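Local atomic coordinates of probable benzoylformate decarboxylase (Rhodococcus jostii, PDB entry 7ORX), a protein that binds thiamine diphosphate as a member of the thiamine diphosphate-dependent enzyme family, each of its four subunits being built from three alpha/beta domains. Residues L298-D303 and G314-A319; A258-L263 and F281-Y286; N220-L225 and T324-A329; K229-V234 and R337-P342; I484-L489 and L521-T526. All coordinates share one frame; numbering follows the deposited sequence.

Contacts 1 to 4 gather in and beside the central domain, while contact 5 lies in the C-terminal cofactor-binding domain, its centre about 44 Å from that of contact 1. Along the chain, helix 220-230 opens contacts 3 and 4; contacts 2 and 1 follow, in that order, before helix 321-331 and the loop after it close contacts 3 and 4. Contact 1 ties the last two strands of the central sheet and touches contact 2 through Leu298 and Phe281, and contact 3 through Val301 and Thr324. Contacts 3 and 4 share helix 220-230, with centres about 15 Å apart. Contacts 2 and 5 touch the third subunit and contact 1 the second, placing them at subunit interfaces.

Contact 1 of 5, residues L298-D303 and G314-A319; sequences LIHVTD and GEAYVA
His300 and Thr302 each use both backbone polar atoms to grip the strand 315-318 side of the contact. His300 N donates to Glu315 O over 3.0 Å, and His300 O accepts from Tyr317 N over 2.7 Å; Thr302 N donates to Tyr317 O and Thr302 O accepts from Ala319 N. With Glu315 N bound to Leu298 O at 3.0 Å, this makes a parallel ladder of five bonds. Ile299 and Val301 turn their peptides the other way, to strand 272-276.

One face bears Ile299, Val301, Glu315 and Tyr317; beta-branched Ile299 and Val301 suit the extended strand. Ile299 CG2, anti to its own backbone nitrogen, meets Tyr317 CE1 at 3.8 Å where the two side chains cross obliquely. The Ile299 side chain lies beside that of Glu315, pointing the same way, with Ile299 CD1 3.5 Å from Glu315 OE1. That OE1 forms a salt bridge with Arg297, and OE2 accepts from His183 of the second subunit. The other face carries His300, Thr302, Ala316 and Val318; small Ala316 puts its CB 3.9 Å from His300 ND1, while His300 NE2 bonds to Ala278 O. Ala308 of helix 305-310 packs on Thr302, Ala316 and Val318.

Beyond strand 315-318 the sheet continues into a parallel strand of the second subunit. Strand 297-302, helix 305-310 and strand 315-318 form a beta-alpha-beta crossover, the building unit of a Rossmann-like domain.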
# COMPACT_ATOMS: atom_id res chain seq x y z
N LEU C 298 -28.12 12.06 20.08
CA LEU C 298 -27.95 10.70 19.52
C LEU C 298 -26.94 9.98 20.39
O LEU C 298 -25.85 10.55 20.56
CB LEU C 298 -27.50 10.84 18.06
CG LEU C 298 -27.46 9.54 17.27
CD1 LEU C 298 -27.94 9.71 15.82
CD2 LEU C 298 -26.07 8.95 17.29
N ILE C 299 -27.35 8.86 21.00
CA ILE C 299 -26.48 7.85 21.65
C ILE C 299 -26.23 6.74 20.65
O ILE C 299 -27.18 6.31 20.01
CB ILE C 299 -27.07 7.25 22.94
CG1 ILE C 299 -27.54 8.29 23.94
CG2 ILE C 299 -26.02 6.39 23.60
CD1 ILE C 299 -26.54 9.39 24.16
N HIS C 300 -25.02 6.23 20.59
CA HIS C 300 -24.57 5.34 19.51
C HIS C 300 -23.80 4.19 20.12
O HIS C 300 -22.80 4.47 20.77
CB HIS C 300 -23.75 6.17 18.56
CG HIS C 300 -23.25 5.39 17.42
ND1 HIS C 300 -22.14 5.79 16.72
CD2 HIS C 300 -23.70 4.25 16.87
CE1 HIS C 300 -21.90 4.91 15.77
NE2 HIS C 300 -22.87 3.96 15.82
N VAL C 301 -24.26 2.96 19.98
CA VAL C 301 -23.61 1.77 20.61
C VAL C 301 -23.12 0.82 19.51
O VAL C 301 -23.95 0.38 18.76
CB VAL C 301 -24.56 1.06 21.60
CG1 VAL C 301 -23.87 -0.14 22.22
CG2 VAL C 301 -25.05 2.03 22.66
N THR C 302 -21.83 0.47 19.47
CA THR C 302 -21.28 -0.32 18.35
C THR C 302 -20.07 -1.14 18.82
O THR C 302 -19.29 -0.64 19.63
CB THR C 302 -21.02 0.61 17.15
OG1 THR C 302 -20.25 -0.04 16.15
CG2 THR C 302 -20.23 1.84 17.51
N ASP C 303 -19.95 -2.37 18.32
CA ASP C 303 -18.74 -3.20 18.41
C ASP C 303 -17.60 -2.54 17.64
O ASP C 303 -16.45 -2.80 17.99
CB ASP C 303 -18.93 -4.65 17.92
CG ASP C 303 -20.13 -5.03 17.00
OD1 ASP C 303 -20.16 -4.65 15.75
OD2 ASP C 303 -21.01 -5.78 17.50
N GLY C 314 -22.88 12.60 17.36
CA GLY C 314 -23.37 11.65 18.39
C GLY C 314 -22.37 11.38 19.49
O GLY C 314 -21.16 11.59 19.29
N GLU C 315 -22.87 10.91 20.64
CA GLU C 315 -22.10 10.34 21.77
C GLU C 315 -22.04 8.82 21.59
O GLU C 315 -23.05 8.17 21.86
CB GLU C 315 -22.79 10.77 23.07
CG GLU C 315 -22.31 10.01 24.31
CD GLU C 315 -22.64 10.62 25.65
OE1 GLU C 315 -23.85 10.72 25.99
OE2 GLU C 315 -21.69 10.97 26.37
N ALA C 316 -20.90 8.25 21.19
CA ALA C 316 -20.74 6.80 20.94
C ALA C 316 -20.18 6.07 22.18
O ALA C 316 -19.40 6.67 22.92
CB ALA C 316 -19.85 6.57 19.75
N TYR C 317 -20.57 4.80 22.34
CA TYR C 317 -20.05 3.79 23.29
C TYR C 317 -19.55 2.61 22.46
O TYR C 317 -20.38 2.01 21.75
CB TYR C 317 -21.14 3.33 24.27
CG TYR C 317 -21.58 4.41 25.23
CD1 TYR C 317 -22.46 5.41 24.84
CD2 TYR C 317 -21.10 4.44 26.51
CE1 TYR C 317 -22.85 6.41 25.73
CE2 TYR C 317 -21.45 5.43 27.40
CZ TYR C 317 -22.35 6.42 27.02
OH TYR C 317 -22.74 7.40 27.92
N VAL C 318 -18.25 2.28 22.53
CA VAL C 318 -17.73 1.10 21.79
C VAL C 318 -17.84 -0.06 22.77
O VAL C 318 -17.14 -0.02 23.73
CB VAL C 318 -16.31 1.28 21.26
CG1 VAL C 318 -15.87 0.12 20.37
CG2 VAL C 318 -16.22 2.59 20.48
N ALA C 319 -18.79 -0.97 22.54
CA ALA C 319 -19.10 -2.07 23.47
C ALA C 319 -19.83 -3.17 22.71
O ALA C 319 -20.35 -2.93 21.63
CB ALA C 319 -19.93 -1.56 24.62

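Contact 2 of 5, residues A258-L263 and F281-Y286; sequences AGVADL and FRYHQY
Tyr283 has its ring held between two aliphatic groups, one of them from its own loop. Val260 CG2 stands over the ring centre in a CH-pi contact, 3.7 Å from the centroid of the Tyr283 ring and 7° off the normal, while Phe281 CB lies on the opposite face. A beta-branched valine suits this place because CG2, anti to the carbonyl carbon, reaches from the first turn of the helix over the ring. The tyrosine hydroxyl appears linked through a water to Val260 O, though its distance to that water is short and the detail doubtful.

A second CH-pi contact lies deeper: Leu263 CD1 sits 3.8 Å from the Phe281 ring centroid, displaced toward the rim. A cis peptide precedes Phe281. At the other end, His284 N donates to Ala258 O over 2.9 Å, and small Ala258 lets its CB approach His284 CB to 3.9 Å. Gln285, with CG between its backbone nitrogen and carbonyl carbon (chi1 56°), folds its amide back along Ala258; Gln285 NE2 comes within 3.5 Å of Ala258 C.

Gly259 occupies the N-cap position of helix 260-266. Val111 of the third subunit packs on Tyr283. The loop after strand 272-276 of the Rossmann-like central domain thus packs on the start of helix 260-266 and brings the His284 side chain to about 7 Å from thiamine diphosphate, beside the third subunit.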
# COMPACT_ATOMS: atom_id res chain seq x y z
N ALA C 258 -32.26 6.69 3.43
CA ALA C 258 -30.78 6.77 3.38
C ALA C 258 -30.36 8.12 2.78
O ALA C 258 -29.38 8.16 2.03
CB ALA C 258 -30.22 5.61 2.60
N GLY C 259 -31.12 9.17 3.08
CA GLY C 259 -30.77 10.57 2.78
C GLY C 259 -30.64 11.32 4.09
O GLY C 259 -31.34 10.98 5.06
N VAL C 260 -29.76 12.32 4.14
CA VAL C 260 -29.47 13.04 5.41
C VAL C 260 -30.73 13.81 5.86
O VAL C 260 -31.15 13.64 7.01
CB VAL C 260 -28.26 13.97 5.22
CG1 VAL C 260 -27.93 14.72 6.47
CG2 VAL C 260 -27.04 13.20 4.73
N ALA C 261 -31.32 14.62 4.98
CA ALA C 261 -32.47 15.49 5.27
C ALA C 261 -33.69 14.62 5.56
O ALA C 261 -34.46 14.96 6.46
CB ALA C 261 -32.76 16.42 4.11
N ASP C 262 -33.81 13.52 4.82
CA ASP C 262 -35.00 12.63 4.82
C ASP C 262 -35.07 11.88 6.16
O ASP C 262 -36.19 11.76 6.73
CB ASP C 262 -34.97 11.69 3.61
CG ASP C 262 -35.17 12.37 2.25
OD1 ASP C 262 -35.47 13.60 2.20
OD2 ASP C 262 -35.03 11.64 1.24
N LEU C 263 -33.91 11.41 6.63
CA LEU C 263 -33.78 10.65 7.92
C LEU C 263 -34.13 11.58 9.08
O LEU C 263 -34.94 11.18 9.93
CB LEU C 263 -32.36 10.08 8.03
CG LEU C 263 -32.14 9.11 9.19
CD1 LEU C 263 -30.94 8.21 8.93
CD2 LEU C 263 -31.94 9.86 10.50
N PHE C 281 -24.35 7.64 9.63
CA PHE C 281 -25.28 6.62 9.17
C PHE C 281 -24.81 6.14 7.77
O PHE C 281 -24.00 6.81 7.08
CB PHE C 281 -26.73 7.15 9.11
CG PHE C 281 -27.49 7.36 10.40
CD1 PHE C 281 -28.01 6.29 11.11
CD2 PHE C 281 -27.77 8.64 10.86
CE1 PHE C 281 -28.71 6.49 12.29
CE2 PHE C 281 -28.54 8.83 12.00
CZ PHE C 281 -29.02 7.75 12.71
N ARG C 282 -25.38 5.04 7.32
CA ARG C 282 -25.12 4.44 5.99
C ARG C 282 -26.06 5.08 4.94
O ARG C 282 -26.91 4.41 4.31
CB ARG C 282 -25.27 2.93 6.19
CG ARG C 282 -24.42 2.12 5.23
CD ARG C 282 -23.02 1.84 5.68
NE ARG C 282 -22.54 0.96 4.61
CZ ARG C 282 -21.59 1.25 3.73
NH1 ARG C 282 -20.93 2.41 3.77
NH2 ARG C 282 -21.24 0.34 2.84
N TYR C 283 -25.91 6.38 4.75
CA TYR C 283 -26.58 7.22 3.72
C TYR C 283 -26.14 6.71 2.35
O TYR C 283 -25.16 5.99 2.29
CB TYR C 283 -26.16 8.69 3.87
CG TYR C 283 -26.41 9.32 5.22
CD1 TYR C 283 -27.69 9.35 5.76
CD2 TYR C 283 -25.42 9.98 5.93
CE1 TYR C 283 -27.96 9.94 6.98
CE2 TYR C 283 -25.68 10.60 7.14
CZ TYR C 283 -26.97 10.58 7.67
OH TYR C 283 -27.36 11.20 8.82
N HIS C 284 -26.84 7.08 1.29
CA HIS C 284 -26.63 6.54 -0.08
C HIS C 284 -26.79 7.67 -1.10
O HIS C 284 -25.77 8.23 -1.52
CB HIS C 284 -27.60 5.36 -0.32
CG HIS C 284 -27.34 4.61 -1.58
ND1 HIS C 284 -27.78 3.31 -1.76
CD2 HIS C 284 -26.65 4.94 -2.71
CE1 HIS C 284 -27.41 2.88 -2.96
NE2 HIS C 284 -26.70 3.86 -3.56
N GLN C 285 -28.03 7.97 -1.47
CA GLN C 285 -28.43 9.24 -2.13
C GLN C 285 -27.85 10.39 -1.28
O GLN C 285 -27.96 10.34 -0.05
CB GLN C 285 -29.95 9.28 -2.36
CG GLN C 285 -30.83 9.09 -1.12
CD GLN C 285 -31.31 7.67 -0.81
OE1 GLN C 285 -30.76 6.68 -1.27
NE2 GLN C 285 -32.34 7.52 0.01
N TYR C 286 -27.22 11.36 -1.94
CA TYR C 286 -26.81 12.68 -1.40
C TYR C 286 -28.02 13.59 -1.40
O TYR C 286 -28.33 14.17 -2.45
CB TYR C 286 -25.68 13.30 -2.24
CG TYR C 286 -25.14 14.62 -1.72
CD1 TYR C 286 -24.73 14.73 -0.40
CD2 TYR C 286 -25.01 15.73 -2.55
CE1 TYR C 286 -24.21 15.92 0.09
CE2 TYR C 286 -24.49 16.93 -2.08
CZ TYR C 286 -24.08 17.01 -0.76
OH TYR C 286 -23.55 18.16 -0.23
O HOH W 1 -29.64 12.23 9.01

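Contact 3 of 5, residues N220-L225 and T324-A329; sequences NADAVL and TLEILA
Asp222 lies alongside Glu326, the two acidic side chains running the same way with their carboxylate planes 14° apart. The Asp222 carboxylate and CB lie against the CA and CB of Glu326 and the carbonyl of Leu325: Asp222 OD2 is 3.8 Å from Glu326 CB, and Asp222 CB is 4.0 Å from Leu325 O. Placing CG of Asp222 anti to the carbonyl carbon (chi1 -65°) swings the carboxylate over the Glu326 backbone, whereas the extended Glu326 carries its own away from the neighbouring helix.

Ala329 lets the helices approach, since its CB fits against Asp222 O and is also touched by Leu225. Leu225 reaches across with CD2, which lies 4.2 Å from Ala329 CB and 3.8 Å from Ala329 O; that carbonyl also receives Lys229 NZ. On the buried side, Leu325 CD2 packs 4.1 Å from Ala223 CB, a small residue accommodating a large one.

The segments run side by side at 33°, their axes 8.5 Å apart at closest. They join helix 220-230 to helix 321-331 within the Rossmann-like central domain, and Leu328, on another side of its helix, packs on helix 190-202.

Asp222 sits well within the contact, while Glu326 is exposed at its margin. Their like charges, with Asp222 OD2 and Glu326 OE1 5.0 Å apart, probably repel mildly, so what holds these segments together is van der Waals packing, without a hydrogen bond or salt bridge.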
# COMPACT_ATOMS: atom_id res chain seq x y z
N ASN C 220 -32.18 -10.00 19.09
CA ASN C 220 -33.51 -9.58 18.58
C ASN C 220 -34.50 -9.49 19.75
O ASN C 220 -35.12 -8.41 19.90
CB ASN C 220 -33.97 -10.49 17.45
CG ASN C 220 -32.94 -10.59 16.34
OD1 ASN C 220 -31.83 -11.07 16.58
ND2 ASN C 220 -33.31 -10.11 15.14
N ALA C 221 -34.56 -10.51 20.60
CA ALA C 221 -35.44 -10.62 21.79
C ALA C 221 -35.20 -9.50 22.82
O ALA C 221 -36.22 -9.01 23.40
CB ALA C 221 -35.24 -11.95 22.47
N ASP C 222 -33.93 -9.13 23.07
CA ASP C 222 -33.58 -8.10 24.09
C ASP C 222 -33.88 -6.70 23.55
O ASP C 222 -34.30 -5.83 24.30
CB ASP C 222 -32.11 -8.26 24.53
CG ASP C 222 -31.84 -9.58 25.24
OD1 ASP C 222 -32.61 -9.89 26.19
OD2 ASP C 222 -30.83 -10.29 24.91
N ALA C 223 -33.67 -6.47 22.26
CA ALA C 223 -34.13 -5.26 21.58
C ALA C 223 -35.65 -5.15 21.75
O ALA C 223 -36.16 -4.05 22.04
CB ALA C 223 -33.77 -5.34 20.14
N VAL C 224 -36.37 -6.26 21.56
CA VAL C 224 -37.85 -6.29 21.71
C VAL C 224 -38.18 -5.87 23.13
O VAL C 224 -39.01 -4.97 23.30
CB VAL C 224 -38.48 -7.65 21.36
CG1 VAL C 224 -39.84 -7.80 22.02
CG2 VAL C 224 -38.58 -7.86 19.86
N LEU C 225 -37.53 -6.50 24.12
CA LEU C 225 -37.91 -6.27 25.53
C LEU C 225 -37.67 -4.80 25.86
O LEU C 225 -38.48 -4.18 26.55
CB LEU C 225 -37.12 -7.23 26.40
CG LEU C 225 -37.34 -7.06 27.90
CD1 LEU C 225 -38.82 -7.13 28.28
CD2 LEU C 225 -36.54 -8.10 28.65
N THR C 324 -24.80 -5.32 25.90
CA THR C 324 -25.29 -3.96 26.24
C THR C 324 -26.82 -4.02 26.27
O THR C 324 -27.41 -3.71 27.33
CB THR C 324 -24.74 -2.94 25.23
OG1 THR C 324 -23.32 -3.02 25.28
CG2 THR C 324 -25.21 -1.53 25.53
N LEU C 325 -27.40 -4.48 25.17
CA LEU C 325 -28.86 -4.58 24.95
C LEU C 325 -29.50 -5.47 26.01
O LEU C 325 -30.59 -5.11 26.49
CB LEU C 325 -29.07 -5.14 23.54
CG LEU C 325 -30.11 -4.47 22.70
CD1 LEU C 325 -30.10 -2.97 22.86
CD2 LEU C 325 -29.85 -4.84 21.24
N GLU C 326 -28.87 -6.60 26.33
CA GLU C 326 -29.34 -7.56 27.36
C GLU C 326 -29.41 -6.81 28.69
O GLU C 326 -30.47 -6.84 29.32
CB GLU C 326 -28.42 -8.78 27.42
CG GLU C 326 -28.78 -9.77 28.52
CD GLU C 326 -27.80 -10.92 28.78
OE1 GLU C 326 -26.91 -11.18 27.93
OE2 GLU C 326 -27.94 -11.58 29.86
N ILE C 327 -28.32 -6.14 29.07
CA ILE C 327 -28.22 -5.39 30.36
C ILE C 327 -29.34 -4.33 30.38
O ILE C 327 -30.09 -4.30 31.39
CB ILE C 327 -26.82 -4.79 30.57
CG1 ILE C 327 -25.87 -5.74 31.30
CG2 ILE C 327 -26.91 -3.46 31.29
CD1 ILE C 327 -24.62 -6.16 30.50
N LEU C 328 -29.44 -3.50 29.34
CA LEU C 328 -30.36 -2.35 29.37
C LEU C 328 -31.80 -2.88 29.43
O LEU C 328 -32.61 -2.31 30.17
CB LEU C 328 -30.20 -1.52 28.10
CG LEU C 328 -28.91 -0.76 27.90
CD1 LEU C 328 -28.94 -0.10 26.52
CD2 LEU C 328 -28.73 0.27 29.00
N ALA C 329 -32.10 -3.90 28.64
CA ALA C 329 -33.44 -4.51 28.52
C ALA C 329 -33.88 -5.03 29.89
O ALA C 329 -35.06 -4.91 30.21
CB ALA C 329 -33.42 -5.61 27.49

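Contact 4 of 5, residues K229-V234 and R337-P342; sequences KLRAPV and RSPLPP
A Schellman motif at Arg231 follows helix 220-230, its positive phi (44°) turning the chain toward strand 234-236 of the central domain's Rossmann-like sheet. Against this turn lies an extended linker, much of it in polyproline II conformation, which leads on toward helix 358-368.

The two segments exchange arginine bonds. Arg337, bent at chi2 and chi3, brings NH2 back to the C-terminal turn, where it donates to Leu230 O over 2.9 Å in an almost straight bond (174°) lying in the guanidinium plane. In return, Arg231 NE donates to Arg337 O at 3.2 Å, less straight but again close to its own guanidinium plane. Arginine suits both places, because its several N-H groups serve more than one carbonyl: Arg231 NH1 also binds Glu228 O, and Arg337 NH1 binds Ala203 O. The aliphatic stems support the exchange, with Arg231 CB and Arg337 CB 3.8 Å apart.

Pro339, whose ring keeps the linker extended, has its CA 3.8 Å from Arg231 CG. Leu340 turns its side chain inward onto the backbone beyond the turn, where its CD1 also touches Ala232 O and Pro233 CD and rests 3.5 Å from Arg231 O.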
# COMPACT_ATOMS: atom_id res chain seq x y z
N LYS C 229 -40.28 -1.94 27.16
CA LYS C 229 -40.10 -1.21 28.45
C LYS C 229 -40.21 0.30 28.23
O LYS C 229 -40.75 0.98 29.10
CB LYS C 229 -38.75 -1.54 29.09
CG LYS C 229 -38.62 -3.00 29.48
CD LYS C 229 -38.16 -3.21 30.90
CE LYS C 229 -38.26 -4.65 31.34
NZ LYS C 229 -37.11 -4.97 32.21
N LEU C 230 -39.66 0.80 27.12
CA LEU C 230 -39.66 2.26 26.82
C LEU C 230 -40.88 2.66 26.01
O LEU C 230 -40.97 3.85 25.69
CB LEU C 230 -38.39 2.60 26.03
CG LEU C 230 -37.09 2.51 26.82
CD1 LEU C 230 -35.94 2.79 25.88
CD2 LEU C 230 -37.10 3.48 27.99
N ARG C 231 -41.76 1.72 25.66
CA ARG C 231 -42.89 1.98 24.75
C ARG C 231 -42.38 2.81 23.57
O ARG C 231 -43.07 3.79 23.16
CB ARG C 231 -44.03 2.65 25.52
CG ARG C 231 -44.63 1.73 26.56
CD ARG C 231 -43.90 1.79 27.91
NE ARG C 231 -44.76 1.32 28.98
CZ ARG C 231 -44.77 0.11 29.50
NH1 ARG C 231 -43.89 -0.81 29.14
NH2 ARG C 231 -45.66 -0.17 30.43
N ALA C 232 -41.24 2.41 23.02
CA ALA C 232 -40.49 3.21 22.03
C ALA C 232 -40.74 2.65 20.65
O ALA C 232 -40.76 1.45 20.45
CB ALA C 232 -39.03 3.16 22.33
N PRO C 233 -40.96 3.53 19.65
CA PRO C 233 -40.89 3.12 18.27
C PRO C 233 -39.48 2.65 17.90
O PRO C 233 -38.52 3.13 18.48
CB PRO C 233 -41.28 4.37 17.48
CG PRO C 233 -41.15 5.50 18.41
CD PRO C 233 -41.34 4.93 19.79
N VAL C 234 -39.41 1.70 16.97
CA VAL C 234 -38.16 1.07 16.48
C VAL C 234 -38.10 1.23 14.97
O VAL C 234 -38.99 0.76 14.32
CB VAL C 234 -38.10 -0.41 16.88
CG1 VAL C 234 -36.92 -1.11 16.23
CG2 VAL C 234 -38.04 -0.57 18.39
N ARG C 337 -45.63 5.89 29.64
CA ARG C 337 -46.26 5.92 28.30
C ARG C 337 -47.20 4.73 28.14
O ARG C 337 -46.87 3.69 28.72
CB ARG C 337 -45.13 5.82 27.27
CG ARG C 337 -44.83 7.12 26.56
CD ARG C 337 -43.55 7.81 26.96
NE ARG C 337 -42.42 6.91 26.82
CZ ARG C 337 -41.20 7.20 27.22
NH1 ARG C 337 -40.95 8.39 27.73
NH2 ARG C 337 -40.24 6.31 27.04
N SER C 338 -48.28 4.83 27.34
CA SER C 338 -49.17 3.67 27.03
C SER C 338 -48.43 2.73 26.09
O SER C 338 -47.74 3.19 25.19
CB SER C 338 -50.50 4.09 26.44
OG SER C 338 -51.15 5.06 27.24
N PRO C 339 -48.54 1.39 26.28
CA PRO C 339 -48.00 0.42 25.33
C PRO C 339 -48.51 0.71 23.92
O PRO C 339 -49.62 1.07 23.82
CB PRO C 339 -48.58 -0.94 25.80
CG PRO C 339 -48.82 -0.74 27.28
CD PRO C 339 -49.16 0.73 27.44
N LEU C 340 -47.70 0.55 22.90
CA LEU C 340 -48.05 1.01 21.52
C LEU C 340 -49.11 0.09 20.91
O LEU C 340 -49.17 -1.10 21.19
CB LEU C 340 -46.79 1.11 20.65
CG LEU C 340 -45.80 2.21 21.07
CD1 LEU C 340 -44.42 2.00 20.47
CD2 LEU C 340 -46.32 3.60 20.74
N PRO C 341 -50.05 0.62 20.08
CA PRO C 341 -51.10 -0.22 19.48
C PRO C 341 -50.52 -1.21 18.47
O PRO C 341 -49.45 -0.98 17.91
CB PRO C 341 -52.05 0.79 18.83
CG PRO C 341 -51.25 2.04 18.64
CD PRO C 341 -50.20 2.05 19.73
N PRO C 342 -51.19 -2.36 18.21
CA PRO C 342 -50.87 -3.21 17.08
C PRO C 342 -50.83 -2.44 15.73
O PRO C 342 -51.58 -1.47 15.51
CB PRO C 342 -52.08 -4.19 17.02
CG PRO C 342 -52.60 -4.25 18.43
CD PRO C 342 -52.40 -2.84 18.91

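Contact 5 of 5, residues I484-L489 and L521-T526; sequences IDFVHL and LIEVRT
Glu523 reaches out from its strand at about a right angle to Phe486, Asp485 and Val487. It is fully drawn out, with CG anti to the backbone nitrogen (chi1 179°), and its carboxylate meets the Phe486 ring at the edge: Glu523 CD lies in the ring plane, 4.0 Å from Phe486 CD2, with the two planes 81° apart. A phenylalanine edge, slightly positive through its C-H groups, suits a carboxylate neighbour. Ile484 CG2 of the same segment lies over one face, toward the rim.

Glu523 OE1 sits at the start of helix 486-493, where Phe486 N gives it a weak hydrogen bond of 3.4 Å. Asp485 is the N-cap, a position that suits aspartate because its short carboxylate can accept from first-turn N-H groups; its OD1 accepts from Val487 N at 3.3 Å. Asp485 OD1 also lies 3.4 Å from Glu523 OE1, the carboxylate planes inclined at 59°; the helix start may ease this meeting of like charges. Strand 520-525 belongs to the parallel sheet of the C-terminal thiamine diphosphate-binding domain, and Asn457 ND2, next to the sodium ligand Asn458, donates to Glu523 OE2.

Leu521, on the same side of the strand as Glu523, supplies the apolar part, its CD2 lying 4.1 Å from Phe486 CB. The Phe486 side chain is about 8 Å from both thiamine diphosphate and the sodium ion. Further along the helix, His488 ND1 is hydrogen-bonded to His488 ND1 of the third subunit.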
# COMPACT_ATOMS: atom_id res chain seq x y z
N ILE C 484 -32.78 -11.98 -21.73
CA ILE C 484 -32.22 -13.01 -20.81
C ILE C 484 -33.35 -13.95 -20.40
O ILE C 484 -34.32 -13.47 -19.79
CB ILE C 484 -31.62 -12.35 -19.56
CG1 ILE C 484 -30.53 -11.35 -19.95
CG2 ILE C 484 -31.14 -13.40 -18.54
CD1 ILE C 484 -30.00 -10.57 -18.75
N ASP C 485 -33.19 -15.25 -20.65
CA ASP C 485 -34.13 -16.30 -20.16
C ASP C 485 -33.48 -17.03 -18.98
O ASP C 485 -32.64 -17.90 -19.24
CB ASP C 485 -34.51 -17.26 -21.28
CG ASP C 485 -35.70 -18.17 -20.96
OD1 ASP C 485 -36.11 -18.18 -19.79
OD2 ASP C 485 -36.23 -18.86 -21.89
N PHE C 486 -33.88 -16.73 -17.75
CA PHE C 486 -33.33 -17.33 -16.50
C PHE C 486 -33.69 -18.80 -16.39
O PHE C 486 -32.97 -19.53 -15.73
CB PHE C 486 -33.80 -16.55 -15.27
CG PHE C 486 -33.15 -15.20 -15.24
CD1 PHE C 486 -31.89 -15.04 -14.71
CD2 PHE C 486 -33.75 -14.12 -15.87
CE1 PHE C 486 -31.27 -13.81 -14.73
CE2 PHE C 486 -33.12 -12.89 -15.90
CZ PHE C 486 -31.88 -12.74 -15.33
N VAL C 487 -34.77 -19.24 -17.01
CA VAL C 487 -35.12 -20.68 -17.06
C VAL C 487 -34.03 -21.40 -17.85
O VAL C 487 -33.54 -22.39 -17.35
CB VAL C 487 -36.52 -20.93 -17.65
CG1 VAL C 487 -36.79 -22.41 -17.87
CG2 VAL C 487 -37.59 -20.31 -16.74
N HIS C 488 -33.63 -20.89 -19.01
CA HIS C 488 -32.54 -21.46 -19.84
C HIS C 488 -31.24 -21.43 -19.03
O HIS C 488 -30.49 -22.41 -19.09
CB HIS C 488 -32.39 -20.71 -21.18
CG HIS C 488 -33.23 -21.26 -22.27
ND1 HIS C 488 -33.22 -22.61 -22.56
CD2 HIS C 488 -34.08 -20.67 -23.16
CE1 HIS C 488 -34.06 -22.85 -23.57
NE2 HIS C 488 -34.63 -21.67 -23.93
N LEU C 489 -30.98 -20.37 -18.28
CA LEU C 489 -29.73 -20.29 -17.49
C LEU C 489 -29.78 -21.34 -16.39
O LEU C 489 -28.82 -22.10 -16.29
CB LEU C 489 -29.57 -18.88 -16.94
CG LEU C 489 -29.25 -17.80 -17.97
CD1 LEU C 489 -28.77 -16.55 -17.26
CD2 LEU C 489 -28.17 -18.24 -18.94
N LEU C 521 -35.77 -22.55 -9.38
CA LEU C 521 -35.76 -21.14 -9.79
C LEU C 521 -37.13 -20.80 -10.35
O LEU C 521 -37.57 -21.52 -11.25
CB LEU C 521 -34.70 -20.94 -10.86
CG LEU C 521 -34.59 -19.50 -11.34
CD1 LEU C 521 -33.13 -19.09 -11.48
CD2 LEU C 521 -35.36 -19.28 -12.62
N ILE C 522 -37.74 -19.74 -9.87
CA ILE C 522 -38.98 -19.17 -10.47
C ILE C 522 -38.61 -17.83 -11.07
O ILE C 522 -38.18 -16.99 -10.33
CB ILE C 522 -40.04 -19.00 -9.39
CG1 ILE C 522 -40.46 -20.35 -8.82
CG2 ILE C 522 -41.22 -18.24 -9.92
CD1 ILE C 522 -41.05 -20.24 -7.43
N GLU C 523 -38.80 -17.63 -12.37
CA GLU C 523 -38.60 -16.32 -13.01
C GLU C 523 -39.96 -15.64 -13.01
O GLU C 523 -40.82 -16.14 -13.64
CB GLU C 523 -38.04 -16.47 -14.42
CG GLU C 523 -37.85 -15.14 -15.11
CD GLU C 523 -37.48 -15.22 -16.60
OE1 GLU C 523 -37.15 -16.34 -17.07
OE2 GLU C 523 -37.51 -14.17 -17.30
N VAL C 524 -40.16 -14.62 -12.21
CA VAL C 524 -41.42 -13.84 -12.15
C VAL C 524 -41.23 -12.67 -13.08
O VAL C 524 -40.24 -11.98 -12.91
CB VAL C 524 -41.72 -13.33 -10.74
CG1 VAL C 524 -42.98 -12.49 -10.72
CG2 VAL C 524 -41.82 -14.47 -9.75
N ARG C 525 -42.15 -12.43 -14.00
CA ARG C 525 -42.20 -11.17 -14.78
C ARG C 525 -42.81 -10.11 -13.88
O ARG C 525 -43.95 -10.32 -13.40
CB ARG C 525 -42.98 -11.39 -16.08
CG ARG C 525 -42.66 -10.35 -17.14
CD ARG C 525 -43.81 -9.40 -17.37
NE ARG C 525 -44.67 -9.83 -18.49
CZ ARG C 525 -44.68 -9.32 -19.73
NH1 ARG C 525 -43.84 -8.34 -20.05
NH2 ARG C 525 -45.52 -9.78 -20.64
N THR C 526 -42.08 -9.02 -13.63
CA THR C 526 -42.50 -7.92 -12.72
C THR C 526 -42.64 -6.61 -13.51
O THR C 526 -42.09 -6.54 -14.65
CB THR C 526 -41.52 -7.73 -11.55
OG1 THR C 526 -40.23 -7.44 -12.10
CG2 THR C 526 -41.45 -8.93 -10.64